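Local atomic coordinates of Lmo2125 protein (Listeria monocytogenes serovar 1/2a, PDB entry 5TU0), a protein that binds maltose and, as a lipid-attached solute-binding protein of the cell membrane, probably delivers it to a sugar transporter. Residues Lys9-Ser14 and Lys285-Lys290; Lys25-Phe30 and Val36-Val41; Pro62-Ser67 and Gln289-Tyr294. The protein carries 2 engineered substitutions. One frame throughout, in Å; residues are numbered along the deposited sequence. Where two conformers were deposited one is given.

In the fold
All three contacts lie in one lobe of a periplasmic-binding-protein fold. Contacts 1 and 3 share helix 285-295, with centres about 6 Å apart; its first turns meet strand 10-15 and its later residues strand 64-68. Contact 2, between helix 17-34 and strand 37-42, joins them through the parallel pairing of strands 37-42 and 10-15. Contact 3 is wholly buried and apolar. Contact 1 is buried too, but ends in an exposed lysine and has tartronate bound at the helix start. Contact 2 is partly buried, its phenylalanine facing inward and a lysine chain lying along the outer margin. No hydrogen bond crosses between the paired segments in any of them.

Contact 1: residues Lys9-Ser14 and Lys285-Lys290; sequences KTLTVS and KDVAQK. With TTN (tartronate), chain C.
Leu11 sends CD1 over the backbone of Ala288, 3.8 Å from Ala288 N, and the same methyl lies 4.1 Å from Ala288 CB, joining strand 10-15 to the first turns of helix 285-295. Val287 adds its CG1, 4.1 Å from Leu11 CD1. Its other methyl, CG2, faces Lys9, just before the strand: Lys9 CD comes to 3.5 Å from Val287 CG2, a tight approach that deserves caution because Lys9 is poorly ordered. Val287 CG1 also touches the ring of Phe30 of helix 17-34.

Polar contact is confined to the helix start, where two backbone N-H groups hold the tartronate. Lys285 N donates to O4 of tartronate at 3.0 Å, nearly straight at 166°; Asp286 N reaches O1 of the other carboxylate at 3.1 Å, more bent at 140°. This site, lined by Ser282-Asp286, is separate from the sugar pocket of Asp70, Glu114, Tyr164 and Trp241.

The chemistry thus divides: methyl groups seat the helix against the strand, while amides at the positive end of its dipole would favour a bound anion, probably opposed in part by the Asp286 carboxylate, whose OD1 is 3.4 Å from tartronate O1.

Contact 2: residues Lys25-Phe30 and Val36-Val41; sequences KIKGDF and VKVKVV
Phe30 brings ring atoms CD2 and CE2 against Val38: CD2 is 3.8 Å from Val38 CG2, and CE2 of the same ring is 4.2 Å from that methyl. The two side chains cross at about a right angle, and the methyl meets the ring obliquely. This pair belongs to the beta-alpha-beta unit of strand 10-15, helix 17-34 and strand 37-42, in which the helix crosses over between two parallel strands. The axes of helix 25-30 and strand 37-41 approach to 8.4 Å at 160°, so the helix runs nearly antiparallel to the strand it leads into.

Alternation along the strand decides who takes part. The CB bonds of Val38 and Val40 point to the helix, those of Lys37 and Lys39 away from it. Phe30 has CG anti to its backbone N (chi1 179°), a torsion that carries the ring beyond the direction of its CB bond and onto Val38. The same ring makes an edge-to-face contact with Trp291 of helix 285-295, which places it where the crossover helix and that helix meet.

On the partly exposed side, Lys27 supplies its aliphatic chain. The chain starts beside the strand, with Lys27 CB 4.2 Å from Val38 CB, and stays extended beyond CG as it passes obliquely over Val40. Its ammonium group is hydrogen-bonded to Asn24 OD1, one turn earlier in the helix, which is consistent with Lys27 NZ lying 3.8 Å from Val38 O, a distance at which no bond is assigned. Val38 N, in turn, is hydrogen-bonded to Glu31 OE2, a polar tie from the helix to the strand beside these apolar pairs. Nearest of the lysine's carbons to Val40 is CD, 3.7 Å from Val40 CG2.

Contact 3: residues Pro62-Ser67 and Gln289-Tyr294; sequences PDVMMS and QKWLDY
Val64 directs its CB toward helix 285-295, and from there its two methyls part to meet different side chains. A chi1 of -65° puts CG1 anti to the carbonyl carbon and CG2 between that carbon and the backbone N, so the methyls diverge toward Leu292 and Trp291. CG2 reaches the pyrrole part of Trp291: CD1 of the indole is 3.8 Å from Val64 CG2, and NE1 lies 4.1 Å from the same methyl. The methyl comes at the ring obliquely. CG1 lies 4.0 Å from Leu292 CD1, and here the two side chains run alongside in opposite senses. Val64 was deposited in two conformers, and these distances apply to the one described.

The closest CA pair is Val64 and Trp291, 8.2 Å apart, a separation spanned entirely by side chains. Strand 64-68 belongs to the mixed sheet, next to strand 272-278, and Val64 also pairs by backbone with Thr12 and Ser14 of strand 10-15. Helix 285-295 packs on that surface: its Trp291 meets Trp276 edge-to-face and its Leu292 touches Val278, while Val64 touches Val13.

With 110 Å² buried and all three touching residues buried, the join is small and apolar. No hydrogen bond passes between the two segments, so the fit probably rests on side-chain shape and burial.

Contact 1: residues Lys9-Ser14 and Lys285-Lys290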
ATOM      1  N   LYS A   9      17.402 -23.056 -23.451  1.00 68.96           N
ATOM      2  CA  LYS A   9      16.157 -22.583 -22.784  1.00 62.74           C
ATOM      3  C   LYS A   9      15.772 -21.091 -22.811  1.00 55.81           C
ATOM      4  O   LYS A   9      16.595 -20.212 -23.038  1.00 54.58           O
ATOM      5  CB  LYS A   9      16.158 -23.085 -21.336  1.00 63.82           C
ATOM      6  CG  LYS A   9      17.331 -22.562 -20.521  1.00 65.77           C
ATOM      7  CD  LYS A   9      17.542 -23.297 -19.204  1.00 67.64           C
ATOM      8  CE  LYS A   9      18.134 -24.680 -19.402  1.00 71.47           C
ATOM      9  NZ  LYS A   9      18.413 -25.337 -18.097  1.00 74.66           N
ATOM     10  N   THR A  10      14.492 -20.833 -22.560  1.00 51.30           N
ATOM     11  CA  THR A  10      13.939 -19.475 -22.608  1.00 48.60           C
ATOM     12  C   THR A  10      12.963 -19.211 -21.437  1.00 45.20           C
ATOM     13  O   THR A  10      12.385 -20.151 -20.877  1.00 46.41           O
ATOM     14  CB  THR A  10      13.284 -19.210 -23.990  1.00 52.55           C
ATOM     15  OG1 THR A  10      12.789 -17.856 -24.067  1.00 55.02           O
ATOM     16  CG2 THR A  10      12.158 -20.210 -24.266  1.00 54.06           C
ATOM     17  N   LEU A  11      12.812 -17.932 -21.080  1.00 38.67           N
ATOM     18  CA  LEU A  11      11.982 -17.489 -19.955  1.00 35.81           C
ATOM     19  C   LEU A  11      11.157 -16.265 -20.370  1.00 33.92           C
ATOM     20  O   LEU A  11      11.706 -15.292 -20.882  1.00 34.38           O
ATOM     21  CB  LEU A  11      12.879 -17.093 -18.784  1.00 33.80           C
ATOM     22  CG  LEU A  11      12.159 -16.686 -17.490  1.00 33.04           C
ATOM     23  CD1 LEU A  11      11.659 -17.923 -16.762  1.00 33.14           C
ATOM     24  CD2 LEU A  11      13.068 -15.868 -16.591  1.00 32.19           C
ATOM     25  N   THR A  12       9.843 -16.306 -20.150  1.00 31.85           N
ATOM     26  CA  THR A  12       8.993 -15.169 -20.501  1.00 30.69           C
ATOM     27  C   THR A  12       8.654 -14.338 -19.262  1.00 30.39           C
ATOM     28  O   THR A  12       8.040 -14.838 -18.294  1.00 29.42           O
ATOM     29  CB  THR A  12       7.730 -15.610 -21.254  1.00 31.47           C
ATOM     30  OG1 THR A  12       8.119 -16.277 -22.459  1.00 32.88           O
ATOM     31  CG2 THR A  12       6.878 -14.416 -21.617  1.00 31.64           C
ATOM     32  N   VAL A  13       9.032 -13.058 -19.318  1.00 29.37           N
ATOM     33  CA  VAL A  13       8.866 -12.133 -18.199  1.00 28.47           C
ATOM     34  C   VAL A  13       7.849 -11.106 -18.626  1.00 28.54           C
ATOM     35  O   VAL A  13       8.064 -10.427 -19.622  1.00 29.95           O
ATOM     36  CB  VAL A  13      10.207 -11.436 -17.868  1.00 28.66           C
ATOM     37  CG1 VAL A  13      10.044 -10.375 -16.770  1.00 29.18           C
ATOM     38  CG2 VAL A  13      11.251 -12.471 -17.490  1.00 29.35           C
ATOM     39  N   SER A  14       6.724 -11.035 -17.908  1.00 27.29           N
ATOM     40  CA  SER A  14       5.670 -10.079 -18.214  1.00 27.82           C
ATOM     41  C   SER A  14       5.603  -8.980 -17.170  1.00 27.76           C
ATOM     42  O   SER A  14       5.464  -9.250 -15.970  1.00 26.90           O
ATOM     43  CB  SER A  14       4.306 -10.765 -18.323  1.00 29.11           C
ATOM     44  OG  SER A  14       3.311  -9.852 -18.783  1.00 29.92           O
ATOM     45  N   LYS A 285      10.231 -23.498 -14.305  1.00 31.17           N
ATOM     46  CA  LYS A 285      10.307 -23.107 -12.894  1.00 30.60           C
ATOM     47  C   LYS A 285      11.719 -22.954 -12.287  1.00 31.22           C
ATOM     48  O   LYS A 285      11.923 -22.085 -11.438  1.00 29.06           O
ATOM     49  CB  LYS A 285       9.446 -24.027 -12.037  1.00 30.49           C
ATOM     50  CG  LYS A 285       7.965 -23.893 -12.343  1.00 30.85           C
ATOM     51  CD  LYS A 285       7.105 -24.665 -11.359  1.00 31.49           C
ATOM     52  CE  LYS A 285       5.659 -24.633 -11.798  1.00 32.10           C
ATOM     53  NZ  LYS A 285       4.798 -25.416 -10.889  1.00 33.63           N
ATOM     54  N   ASP A 286      12.683 -23.783 -12.707  1.00 33.27           N
ATOM     55  CA  ASP A 286      14.059 -23.667 -12.184  1.00 34.68           C
ATOM     56  C   ASP A 286      14.653 -22.337 -12.631  1.00 32.84           C
ATOM     57  O   ASP A 286      15.200 -21.605 -11.813  1.00 31.04           O
ATOM     58  CB  ASP A 286      14.973 -24.819 -12.641  1.00 38.15           C
ATOM     59  CG  ASP A 286      14.597 -26.162 -12.031  1.00 42.43           C
ATOM     60  OD1 ASP A 286      13.943 -26.196 -10.962  1.00 44.39           O
ATOM     61  OD2 ASP A 286      14.997 -27.200 -12.619  1.00 46.91           O
ATOM     62  N   VAL A 287      14.543 -22.025 -13.925  1.00 31.79           N
ATOM     63  CA  VAL A 287      15.056 -20.747 -14.429  1.00 30.62           C
ATOM     64  C   VAL A 287      14.275 -19.573 -13.821  1.00 28.95           C
ATOM     65  O   VAL A 287      14.868 -18.536 -13.514  1.00 27.08           O
ATOM     66  CB  VAL A 287      15.065 -20.667 -15.966  1.00 31.54           C
ATOM     67  CG1 VAL A 287      15.550 -19.302 -16.427  1.00 31.43           C
ATOM     68  CG2 VAL A 287      15.977 -21.744 -16.539  1.00 33.03           C
ATOM     69  N   ALA A 288      12.957 -19.743 -13.646  1.00 27.67           N
ATOM     70  CA  ALA A 288      12.121 -18.712 -13.018  1.00 27.37           C
ATOM     71  C   ALA A 288      12.589 -18.406 -11.576  1.00 26.92           C
ATOM     72  O   ALA A 288      12.620 -17.230 -11.150  1.00 26.13           O
ATOM     73  CB  ALA A 288      10.662 -19.154 -12.992  1.00 27.40           C
ATOM     74  N   GLN A 289      12.943 -19.458 -10.833  1.00 26.91           N
ATOM     75  CA  GLN A 289      13.449 -19.303  -9.453  1.00 27.22           C
ATOM     76  C   GLN A 289      14.746 -18.488  -9.482  1.00 27.75           C
ATOM     77  O   GLN A 289      14.947 -17.577  -8.660  1.00 26.88           O
ATOM     78  CB  GLN A 289      13.704 -20.661  -8.792  1.00 27.66           C
ATOM     79  CG  GLN A 289      14.329 -20.563  -7.403  1.00 28.12           C
ATOM     80  CD  GLN A 289      13.389 -19.951  -6.381  1.00 28.41           C
ATOM     81  OE1 GLN A 289      12.339 -20.523  -6.075  1.00 29.00           O
ATOM     82  NE2 GLN A 289      13.766 -18.794  -5.819  1.00 28.88           N
ATOM     83  N   LYS A 290      15.614 -18.812 -10.441  1.00 27.93           N
ATOM     84  CA  LYS A 290      16.861 -18.084 -10.604  1.00 28.73           C
ATOM     85  C   LYS A 290      16.559 -16.608 -10.922  1.00 26.43           C
ATOM     86  O   LYS A 290      17.213 -15.738 -10.393  1.00 25.89           O
ATOM     87  CB  LYS A 290      17.752 -18.737 -11.652  1.00 31.30           C
ATOM     88  CG  LYS A 290      18.287 -20.109 -11.217  1.00 34.22           C
ATOM     89  CD  LYS A 290      19.094 -20.743 -12.331  1.00 37.49           C
ATOM     90  CE  LYS A 290      19.748 -22.061 -11.925  1.00 41.47           C
ATOM     91  NZ  LYS A 290      18.751 -23.132 -11.639  1.00 45.53           N
TER
HETATM   92  C1  TTN C 502      11.530 -26.845 -14.724  1.00 60.37           C
HETATM   93  C2  TTN C 502      10.471 -27.832 -15.152  1.00 60.65           C
HETATM   94  C3  TTN C 502       9.087 -27.388 -14.762  1.00 60.46           C
HETATM   95  O1  TTN C 502      11.676 -26.633 -13.502  1.00 60.52           O
HETATM   96  O2  TTN C 502      12.224 -26.263 -15.590  1.00 59.73           O
HETATM   97  O3  TTN C 502      10.496 -28.031 -16.574  1.00 60.79           O
HETATM   98  O4  TTN C 502       8.872 -26.175 -14.559  1.00 52.10           O
HETATM   99  O5  TTN C 502       8.192 -28.257 -14.666  1.00 64.51           O

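Contact 2: residues Lys25-Phe30 and Val36-Val41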
ATOM      1  N   LYS A  25      16.983  -3.477 -19.438  1.00 33.28           N
ATOM      2  CA  LYS A  25      18.312  -3.113 -18.984  1.00 34.28           C
ATOM      3  C   LYS A  25      19.005  -4.264 -18.241  1.00 32.94           C
ATOM      4  O   LYS A  25      20.157  -4.568 -18.520  1.00 33.26           O
ATOM      5  CB  LYS A  25      18.282  -1.891 -18.066  1.00 35.02           C
ATOM      6  CG  LYS A  25      19.666  -1.365 -17.698  1.00 37.38           C
ATOM      7  CD  LYS A  25      19.592  -0.051 -16.928  1.00 39.17           C
ATOM      8  CE  LYS A  25      20.851   0.792 -17.066  1.00 42.07           C
ATOM      9  NZ  LYS A  25      20.930   1.434 -18.402  1.00 43.32           N
ATOM     10  N   ILE A  26      18.305  -4.911 -17.311  1.00 30.82           N
ATOM     11  CA  ILE A  26      18.948  -5.949 -16.498  1.00 30.74           C
ATOM     12  C   ILE A  26      18.947  -7.369 -17.053  1.00 30.73           C
ATOM     13  O   ILE A  26      19.712  -8.198 -16.568  1.00 31.24           O
ATOM     14  CB  ILE A  26      18.349  -6.012 -15.072  1.00 29.16           C
ATOM     15  CG1 ILE A  26      16.917  -6.577 -15.078  1.00 28.46           C
ATOM     16  CG2 ILE A  26      18.408  -4.629 -14.434  1.00 29.71           C
ATOM     17  CD1 ILE A  26      16.347  -6.873 -13.695  1.00 27.61           C
ATOM     18  N   LYS A  27      18.130  -7.676 -18.061  1.00 31.14           N
ATOM     19  CA  LYS A  27      18.032  -9.078 -18.502  1.00 31.37           C
ATOM     20  C   LYS A  27      19.335  -9.656 -19.076  1.00 31.22           C
ATOM     21  O   LYS A  27      19.599 -10.847 -18.937  1.00 30.58           O
ATOM     22  CB  LYS A  27      16.909  -9.270 -19.511  1.00 33.23           C
ATOM     23  CG  LYS A  27      17.185  -8.696 -20.883  1.00 36.04           C
ATOM     24  CD  LYS A  27      15.986  -8.888 -21.775  1.00 38.92           C
ATOM     25  CE  LYS A  27      16.322  -8.534 -23.207  1.00 42.29           C
ATOM     26  NZ  LYS A  27      15.089  -8.505 -24.034  1.00 46.02           N
ATOM     27  N   GLY A  28      20.139  -8.810 -19.708  1.00 30.82           N
ATOM     28  CA  GLY A  28      21.372  -9.260 -20.356  1.00 32.29           C
ATOM     29  C   GLY A  28      22.310 -10.084 -19.490  1.00 31.48           C
ATOM     30  O   GLY A  28      22.757 -11.160 -19.898  1.00 31.96           O
ATOM     31  N   ASP A  29      22.616  -9.583 -18.301  1.00 31.02           N
ATOM     32  CA  ASP A  29      23.550 -10.280 -17.405  1.00 31.72           C
ATOM     33  C   ASP A  29      22.972 -11.615 -16.899  1.00 30.66           C
ATOM     34  O   ASP A  29      23.716 -12.586 -16.698  1.00 29.79           O
ATOM     35  CB  ASP A  29      23.996  -9.362 -16.274  1.00 32.48           C
ATOM     36  CG  ASP A  29      24.838  -8.202 -16.770  1.00 35.28           C
ATOM     37  OD1 ASP A  29      25.624  -8.388 -17.716  1.00 37.09           O
ATOM     38  OD2 ASP A  29      24.728  -7.105 -16.206  1.00 37.53           O
ATOM     39  N   PHE A  30      21.646 -11.661 -16.758  1.00 29.24           N
ATOM     40  CA  PHE A  30      20.965 -12.898 -16.378  1.00 28.75           C
ATOM     41  C   PHE A  30      21.055 -13.916 -17.518  1.00 28.80           C
ATOM     42  O   PHE A  30      21.338 -15.098 -17.286  1.00 27.99           O
ATOM     43  CB  PHE A  30      19.511 -12.626 -16.035  1.00 28.35           C
ATOM     44  CG  PHE A  30      18.749 -13.850 -15.654  1.00 28.03           C
ATOM     45  CD1 PHE A  30      18.790 -14.317 -14.343  1.00 27.94           C
ATOM     46  CD2 PHE A  30      17.992 -14.537 -16.592  1.00 28.34           C
ATOM     47  CE1 PHE A  30      18.081 -15.456 -13.966  1.00 27.82           C
ATOM     48  CE2 PHE A  30      17.289 -15.682 -16.230  1.00 28.45           C
ATOM     49  CZ  PHE A  30      17.325 -16.138 -14.916  1.00 28.32           C
ATOM     50  N   VAL A  36      20.347 -18.563 -21.082  0.50 38.55           N
ATOM     51  CA  VAL A  36      18.912 -18.491 -21.324  0.50 37.75           C
ATOM     52  C   VAL A  36      18.598 -17.249 -22.143  0.50 37.76           C
ATOM     53  O   VAL A  36      19.377 -16.272 -22.124  0.50 37.26           O
ATOM     54  CB  VAL A  36      18.143 -18.383 -19.980  0.50 36.16           C
ATOM     55  CG1 VAL A  36      16.639 -18.267 -20.202  0.50 35.64           C
ATOM     56  CG2 VAL A  36      18.465 -19.563 -19.079  0.50 36.51           C
ATOM     57  N   LYS A  37      17.482 -17.293 -22.883  1.00 38.08           N
ATOM     58  CA  LYS A  37      17.011 -16.127 -23.621  1.00 40.09           C
ATOM     59  C   LYS A  37      15.765 -15.655 -22.867  1.00 39.26           C
ATOM     60  O   LYS A  37      14.858 -16.445 -22.619  1.00 39.24           O
ATOM     61  CB  LYS A  37      16.698 -16.447 -25.081  1.00 44.35           C
ATOM     62  CG  LYS A  37      16.256 -15.200 -25.841  1.00 46.94           C
ATOM     63  CD  LYS A  37      16.306 -15.341 -27.344  1.00 50.67           C
ATOM     64  CE  LYS A  37      16.010 -13.994 -28.006  1.00 52.10           C
ATOM     65  NZ  LYS A  37      16.293 -13.994 -29.467  1.00 55.22           N
ATOM     66  N   VAL A  38      15.751 -14.391 -22.454  1.00 38.00           N
ATOM     67  CA  VAL A  38      14.618 -13.822 -21.750  1.00 37.41           C
ATOM     68  C   VAL A  38      13.777 -13.051 -22.766  1.00 38.79           C
ATOM     69  O   VAL A  38      14.303 -12.210 -23.484  1.00 39.02           O
ATOM     70  CB  VAL A  38      15.061 -12.867 -20.618  1.00 36.27           C
ATOM     71  CG1 VAL A  38      13.866 -12.157 -19.991  1.00 36.37           C
ATOM     72  CG2 VAL A  38      15.854 -13.625 -19.562  1.00 35.02           C
ATOM     73  N   LYS A  39      12.489 -13.382 -22.830  1.00 37.49           N
ATOM     74  CA  LYS A  39      11.524 -12.705 -23.684  1.00 38.41           C
ATOM     75  C   LYS A  39      10.744 -11.770 -22.774  1.00 36.76           C
ATOM     76  O   LYS A  39      10.134 -12.219 -21.797  1.00 34.74           O
ATOM     77  CB  LYS A  39      10.595 -13.728 -24.332  1.00 39.72           C
ATOM     78  CG  LYS A  39       9.468 -13.148 -25.168  1.00 42.31           C
ATOM     79  CD  LYS A  39       8.577 -14.261 -25.693  1.00 44.59           C
ATOM     80  CE  LYS A  39       7.389 -13.723 -26.470  1.00 47.40           C
ATOM     81  NZ  LYS A  39       6.608 -14.828 -27.096  1.00 49.56           N
ATOM     82  N   VAL A  40      10.774 -10.476 -23.076  1.00 36.38           N
ATOM     83  CA  VAL A  40      10.073  -9.486 -22.271  1.00 35.45           C
ATOM     84  C   VAL A  40       8.767  -9.078 -22.951  1.00 36.28           C
ATOM     85  O   VAL A  40       8.768  -8.645 -24.095  1.00 36.84           O
ATOM     86  CB  VAL A  40      10.938  -8.232 -22.043  1.00 36.92           C
ATOM     87  CG1 VAL A  40      10.211  -7.232 -21.148  1.00 36.33           C
ATOM     88  CG2 VAL A  40      12.270  -8.617 -21.409  1.00 36.68           C
ATOM     89  N   VAL A  41       7.656  -9.233 -22.244  1.00 35.24           N
ATOM     90  CA  VAL A  41       6.351  -8.826 -22.770  1.00 36.84           C
ATOM     91  C   VAL A  41       5.779  -7.748 -21.858  1.00 35.41           C
ATOM     92  O   VAL A  41       5.968  -7.783 -20.636  1.00 32.30           O
ATOM     93  CB  VAL A  41       5.368 -10.010 -22.920  1.00 37.63           C
ATOM     94  CG1 VAL A  41       5.932 -11.045 -23.874  1.00 39.52           C
ATOM     95  CG2 VAL A  41       5.058 -10.662 -21.594  1.00 37.33           C
TER

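Contact 3: residues Pro62-Ser67 and Gln289-Tyr294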
ATOM      1  N   PRO A  62       2.766 -16.111 -19.119  1.00 29.54           N
ATOM      2  CA  PRO A  62       4.196 -15.860 -18.908  1.00 29.85           C
ATOM      3  C   PRO A  62       4.723 -16.721 -17.755  1.00 28.69           C
ATOM      4  O   PRO A  62       3.936 -17.220 -16.938  1.00 28.68           O
ATOM      5  CB  PRO A  62       4.229 -14.369 -18.517  1.00 29.43           C
ATOM      6  CG  PRO A  62       2.903 -14.137 -17.893  1.00 28.90           C
ATOM      7  CD  PRO A  62       1.955 -14.946 -18.711  1.00 29.87           C
ATOM      8  N   ASP A  63       6.040 -16.905 -17.693  1.00 29.15           N
ATOM      9  CA  ASP A  63       6.652 -17.672 -16.615  1.00 27.50           C
ATOM     10  C   ASP A  63       6.738 -16.898 -15.325  1.00 26.13           C
ATOM     11  O   ASP A  63       6.522 -17.465 -14.240  1.00 25.77           O
ATOM     12  CB  ASP A  63       8.059 -18.088 -17.001  1.00 28.13           C
ATOM     13  CG  ASP A  63       8.075 -19.013 -18.180  1.00 29.32           C
ATOM     14  OD1 ASP A  63       7.481 -20.102 -18.068  1.00 29.66           O
ATOM     15  OD2 ASP A  63       8.704 -18.655 -19.198  1.00 29.88           O
ATOM     16  N   VAL A  64       7.086 -15.612 -15.416  0.50 25.40           N
ATOM     17  CA  VAL A  64       7.187 -14.758 -14.235  0.50 24.25           C
ATOM     18  C   VAL A  64       6.519 -13.415 -14.500  0.50 24.67           C
ATOM     19  O   VAL A  64       6.450 -12.947 -15.638  0.50 24.85           O
ATOM     20  CB  VAL A  64       8.644 -14.519 -13.785  0.50 24.06           C
ATOM     21  CG1 VAL A  64       9.293 -15.819 -13.315  0.50 24.22           C
ATOM     22  CG2 VAL A  64       9.445 -13.887 -14.903  0.50 24.41           C
ATOM     23  N   MET A  65       6.006 -12.819 -13.432  1.00 24.25           N
ATOM     24  CA  MET A  65       5.325 -11.537 -13.501  1.00 25.74           C
ATOM     25  C   MET A  65       5.347 -10.913 -12.107  1.00 25.56           C
ATOM     26  O   MET A  65       5.936 -11.464 -11.193  1.00 25.37           O
ATOM     27  CB  MET A  65       3.902 -11.759 -14.023  1.00 28.36           C
ATOM     28  CG  MET A  65       3.000 -12.544 -13.075  1.00 29.81           C
ATOM     29  SD  MET A  65       1.978 -13.801 -13.886  1.00 36.23           S
ATOM     30  CE  MET A  65       3.248 -15.054 -14.014  1.00 35.08           C
ATOM     31  N   MET A  66       4.710  -9.768 -11.945  1.00 25.93           N
ATOM     32  CA  MET A  66       4.651  -9.128 -10.652  1.00 26.12           C
ATOM     33  C   MET A  66       3.216  -9.123 -10.149  1.00 25.58           C
ATOM     34  O   MET A  66       2.264  -9.325 -10.916  1.00 25.42           O
ATOM     35  CB  MET A  66       5.190  -7.699 -10.745  1.00 28.18           C
ATOM     36  CG  MET A  66       6.650  -7.621 -11.190  1.00 29.54           C
ATOM     37  SD  MET A  66       7.195  -5.920 -11.500  1.00 35.00           S
ATOM     38  CE  MET A  66       6.902  -5.186  -9.916  1.00 33.52           C
ATOM     39  N   SER A  67       3.068  -8.892  -8.848  1.00 25.10           N
ATOM     40  CA  SER A  67       1.763  -8.779  -8.230  1.00 24.86           C
ATOM     41  C   SER A  67       1.849  -7.912  -6.989  1.00 24.36           C
ATOM     42  O   SER A  67       2.863  -7.928  -6.283  1.00 23.63           O
ATOM     43  CB  SER A  67       1.227 -10.156  -7.833  1.00 25.73           C
ATOM     44  OG  SER A  67      -0.003 -10.050  -7.113  1.00 25.91           O
ATOM     45  N   GLN A 289      12.943 -19.458 -10.833  1.00 26.91           N
ATOM     46  CA  GLN A 289      13.449 -19.303  -9.453  1.00 27.22           C
ATOM     47  C   GLN A 289      14.746 -18.488  -9.482  1.00 27.75           C
ATOM     48  O   GLN A 289      14.947 -17.577  -8.660  1.00 26.88           O
ATOM     49  CB  GLN A 289      13.704 -20.661  -8.792  1.00 27.66           C
ATOM     50  CG  GLN A 289      14.329 -20.563  -7.403  1.00 28.12           C
ATOM     51  CD  GLN A 289      13.389 -19.951  -6.381  1.00 28.41           C
ATOM     52  OE1 GLN A 289      12.339 -20.523  -6.075  1.00 29.00           O
ATOM     53  NE2 GLN A 289      13.766 -18.794  -5.819  1.00 28.88           N
ATOM     54  N   LYS A 290      15.614 -18.812 -10.441  1.00 27.93           N
ATOM     55  CA  LYS A 290      16.861 -18.084 -10.604  1.00 28.73           C
ATOM     56  C   LYS A 290      16.559 -16.608 -10.922  1.00 26.43           C
ATOM     57  O   LYS A 290      17.213 -15.738 -10.393  1.00 25.89           O
ATOM     58  CB  LYS A 290      17.752 -18.737 -11.652  1.00 31.30           C
ATOM     59  CG  LYS A 290      18.287 -20.109 -11.217  1.00 34.22           C
ATOM     60  CD  LYS A 290      19.094 -20.743 -12.331  1.00 37.49           C
ATOM     61  CE  LYS A 290      19.748 -22.061 -11.925  1.00 41.47           C
ATOM     62  NZ  LYS A 290      18.751 -23.132 -11.639  1.00 45.53           N
ATOM     63  N   TRP A 291      15.537 -16.345 -11.725  1.00 25.49           N
ATOM     64  CA  TRP A 291      15.138 -14.956 -12.045  1.00 25.54           C
ATOM     65  C   TRP A 291      14.710 -14.188 -10.801  1.00 25.37           C
ATOM     66  O   TRP A 291      15.113 -13.053 -10.613  1.00 26.14           O
ATOM     67  CB  TRP A 291      14.023 -14.905 -13.101  1.00 25.23           C
ATOM     68  CG  TRP A 291      13.565 -13.503 -13.374  1.00 25.25           C
ATOM     69  CD1 TRP A 291      12.491 -12.868 -12.819  1.00 25.25           C
ATOM     70  CD2 TRP A 291      14.204 -12.545 -14.215  1.00 25.76           C
ATOM     71  NE1 TRP A 291      12.408 -11.579 -13.278  1.00 25.06           N
ATOM     72  CE2 TRP A 291      13.456 -11.356 -14.139  1.00 26.19           C
ATOM     73  CE3 TRP A 291      15.343 -12.576 -15.028  1.00 26.77           C
ATOM     74  CZ2 TRP A 291      13.798 -10.209 -14.863  1.00 26.48           C
ATOM     75  CZ3 TRP A 291      15.683 -11.434 -15.751  1.00 27.70           C
ATOM     76  CH2 TRP A 291      14.910 -10.264 -15.657  1.00 26.95           C
ATOM     77  N   LEU A 292      13.879 -14.800  -9.960  1.00 25.50           N
ATOM     78  CA  LEU A 292      13.463 -14.141  -8.726  1.00 25.82           C
ATOM     79  C   LEU A 292      14.662 -13.760  -7.839  1.00 27.04           C
ATOM     80  O   LEU A 292      14.707 -12.652  -7.285  1.00 27.10           O
ATOM     81  CB  LEU A 292      12.455 -14.996  -7.939  1.00 25.83           C
ATOM     82  CG  LEU A 292      10.966 -14.752  -8.222  1.00 25.70           C
ATOM     83  CD1 LEU A 292      10.628 -14.926  -9.695  1.00 26.29           C
ATOM     84  CD2 LEU A 292      10.085 -15.651  -7.361  1.00 25.84           C
ATOM     85  N   ASP A 293      15.619 -14.685  -7.712  1.00 28.28           N
ATOM     86  CA  ASP A 293      16.833 -14.474  -6.902  1.00 29.16           C
ATOM     87  C   ASP A 293      17.718 -13.392  -7.510  1.00 28.88           C
ATOM     88  O   ASP A 293      18.399 -12.656  -6.784  1.00 30.33           O
ATOM     89  CB  ASP A 293      17.643 -15.778  -6.768  1.00 30.38           C
ATOM     90  CG  ASP A 293      16.922 -16.843  -5.929  1.00 32.32           C
ATOM     91  OD1 ASP A 293      15.930 -16.515  -5.240  1.00 30.85           O
ATOM     92  OD2 ASP A 293      17.354 -18.016  -5.963  1.00 33.99           O
ATOM     93  N   TYR A 294      17.744 -13.341  -8.839  1.00 27.53           N
ATOM     94  CA  TYR A 294      18.485 -12.309  -9.562  1.00 26.90           C
ATOM     95  C   TYR A 294      17.853 -10.912  -9.395  1.00 26.66           C
ATOM     96  O   TYR A 294      18.499  -9.963  -8.912  1.00 26.55           O
ATOM     97  CB  TYR A 294      18.516 -12.662 -11.051  1.00 26.79           C
ATOM     98  CG  TYR A 294      19.166 -11.633 -11.952  1.00 27.03           C
ATOM     99  CD1 TYR A 294      20.547 -11.549 -12.052  1.00 27.82           C
ATOM    100  CD2 TYR A 294      18.400 -10.771 -12.739  1.00 27.01           C
ATOM    101  CE1 TYR A 294      21.156 -10.615 -12.892  1.00 28.29           C
ATOM    102  CE2 TYR A 294      19.006  -9.831 -13.581  1.00 27.50           C
ATOM    103  CZ  TYR A 294      20.389  -9.764 -13.649  1.00 28.28           C
ATOM    104  OH  TYR A 294      21.028  -8.846 -14.463  1.00 28.89           O
TER